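Local coordinates for ABC transporter ATP-binding/permease protein Rv1747 (Mycobacterium tuberculosis, PDB 6CCD) that takes part in moving an unknown substrate across the membrane, is required for virulence, and carries phosphothreonine-peptide binding FHA domains, the first of which is this fragment, at residues R31-A35 / D36-A40. Residues are numbered along the deposited sequence; the frame is centred on the assembly and turned at random.
Sequences RDLRA and DVRVA. With SO4 (sulfate ion), chain B.
Arg38 turns CG anti to its own backbone N (chi1 176°) and runs extended to NE, which lays its guanidinium alongside Leu33. Both side chains point the same way. Leu33 CD2 sits over one guanidinium face, offset toward the rim, 3.6 Å from Arg38 NH2. At the edge of the same group, in its plane, a water accepts from Arg38 NE at 2.8 Å. That water donates to Arg31 O at 2.7 Å, so it ties the Arg38 side chain to the start of the loop. Nearer the backbone, Arg38 CG packs 3.8 Å from Asp32 O. The loop links strands 27-30 and 37-38, which pair in parallel at one edge of the mixed sheet of the FHA fold. A type I turn from Asp32 to Ala35 reverses the chain. It is closed by Ala35 N to Asp32 O, and Asp32 OD2 adds an Asx turn by accepting from Arg34 N at 2.8 Å. Asp32 OD1 forms a salt bridge with Arg46. A bend at chi3 (70°) carries the Arg31 guanidinium to a sulfate, probably from the crystallisation liquor, that probably mimics the phosphate of an FHA-bound phosphothreonine. Arg31 NH1 donates to sulfate O4 at 2.6 Å and also hydrogen-bonds Ile44 O. The backbone N of Arg46 hydrogen-bonds the ion too. Arg31 CG passes 3.6 Å from Ala40 O, and Arg31 CA lies 3.2 Å from Val39 O in a CA-H...O contact.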
loop_
_atom_site.group_PDB
_atom_site.type_symbol
_atom_site.label_atom_id
_atom_site.label_comp_id
_atom_site.label_asym_id
_atom_site.label_seq_id
_atom_site.Cartn_x
_atom_site.Cartn_y
_atom_site.Cartn_z
ATOM N N ARG A 31 7.829 3.203 7.086
ATOM C CA ARG A 31 8.224 4.066 8.190
ATOM C C ARG A 31 9.318 5.052 7.803
ATOM O O ARG A 31 9.606 5.998 8.548
ATOM C CB ARG A 31 8.703 3.206 9.369
ATOM C CG ARG A 31 8.229 3.705 10.719
ATOM C CD ARG A 31 8.792 2.865 11.867
ATOM N NE ARG A 31 10.236 3.057 12.046
ATOM C CZ ARG A 31 11.155 2.175 11.666
ATOM N NH1 ARG A 31 10.793 1.032 11.092
ATOM N NH2 ARG A 31 12.442 2.430 11.866
ATOM N N ASP A 32 9.937 4.841 6.643
ATOM C CA ASP A 32 11.050 5.692 6.233
ATOM C C ASP A 32 10.609 7.133 6.071
ATOM O O ASP A 32 9.530 7.406 5.526
ATOM C CB ASP A 32 11.673 5.202 4.919
ATOM C CG ASP A 32 13.070 5.751 4.720
ATOM O OD1 ASP A 32 14.031 5.112 5.194
ATOM O OD2 ASP A 32 13.195 6.842 4.138
ATOM N N LEU A 33 11.434 8.063 6.553
ATOM C CA LEU A 33 11.115 9.489 6.446
ATOM C C LEU A 33 10.949 9.906 4.991
ATOM O O LEU A 33 10.237 10.860 4.693
ATOM C CB LEU A 33 12.197 10.344 7.119
ATOM C CG LEU A 33 12.427 10.122 8.622
ATOM C CD1 LEU A 33 13.545 11.040 9.142
ATOM C CD2 LEU A 33 11.141 10.328 9.407
ATOM N N ARG A 34 11.586 9.169 4.085
ATOM C CA ARG A 34 11.513 9.475 2.659
ATOM C C ARG A 34 10.496 8.628 1.889
ATOM O O ARG A 34 10.444 8.700 0.669
ATOM C CB ARG A 34 12.888 9.301 2.008
ATOM C CG ARG A 34 13.870 10.438 2.286
ATOM C CD ARG A 34 14.790 10.665 1.088
ATOM N NE ARG A 34 14.353 11.794 0.259
ATOM C CZ ARG A 34 14.051 11.713 -1.037
ATOM N NH1 ARG A 34 14.132 10.554 -1.681
ATOM N NH2 ARG A 34 13.661 12.799 -1.695
ATOM N N ALA A 35 9.703 7.817 2.593
ATOM C CA ALA A 35 8.685 6.991 1.938
ATOM C C ALA A 35 7.660 7.857 1.198
ATOM O O ALA A 35 7.357 8.969 1.622
ATOM C CB ALA A 35 7.981 6.087 2.964
ATOM N N ASP A 36 7.139 7.353 0.082
ATOM C CA ASP A 36 6.092 8.052 -0.653
ATOM C C ASP A 36 4.813 8.162 0.155
ATOM O O ASP A 36 4.086 9.148 0.061
ATOM C CB ASP A 36 5.810 7.347 -1.972
ATOM C CG ASP A 36 7.030 7.308 -2.873
ATOM O OD1 ASP A 36 7.428 8.381 -3.382
ATOM O OD2 ASP A 36 7.591 6.215 -3.062
ATOM N N VAL A 37 4.539 7.126 0.935
ATOM C CA VAL A 37 3.425 7.113 1.879
ATOM C C VAL A 37 4.034 6.748 3.222
ATOM O O VAL A 37 4.382 5.597 3.440
ATOM C CB VAL A 37 2.330 6.091 1.485
ATOM C CG1 VAL A 37 1.233 6.047 2.525
ATOM C CG2 VAL A 37 1.737 6.412 0.100
ATOM N N ARG A 38 4.205 7.732 4.098
ATOM C CA ARG A 38 4.902 7.518 5.358
ATOM C C ARG A 38 3.922 7.116 6.452
ATOM O O ARG A 38 2.934 7.807 6.697
ATOM C CB ARG A 38 5.667 8.783 5.785
ATOM C CG ARG A 38 6.353 8.665 7.148
ATOM C CD ARG A 38 6.562 10.047 7.804
ATOM N NE ARG A 38 7.146 9.944 9.147
ATOM C CZ ARG A 38 7.413 10.986 9.928
ATOM N NH1 ARG A 38 7.121 12.213 9.519
ATOM N NH2 ARG A 38 7.960 10.807 11.122
ATOM N N VAL A 39 4.208 5.989 7.089
ATOM C CA VAL A 39 3.401 5.468 8.186
ATOM C C VAL A 39 4.364 5.228 9.343
ATOM O O VAL A 39 5.210 4.347 9.258
ATOM C CB VAL A 39 2.680 4.162 7.799
ATOM C CG1 VAL A 39 1.873 3.615 8.973
ATOM C CG2 VAL A 39 1.779 4.375 6.568
ATOM N N ALA A 40 4.253 6.025 10.404
ATOM C CA ALA A 40 5.298 6.073 11.432
ATOM C C ALA A 40 5.177 5.006 12.525
ATOM O O ALA A 40 6.095 4.839 13.322
ATOM C CB ALA A 40 5.326 7.478 12.085
HETATM S S SO4 B . 13.177 -1.755 9.518
HETATM O O1 SO4 B . 13.285 -1.748 8.063
HETATM O O2 SO4 B . 13.052 -3.141 9.976
HETATM O O3 SO4 B . 14.335 -1.120 10.157
HETATM O O4 SO4 B . 11.985 -1.012 9.899
HETATM O O HOH W 1 8.334 7.627 10.284
#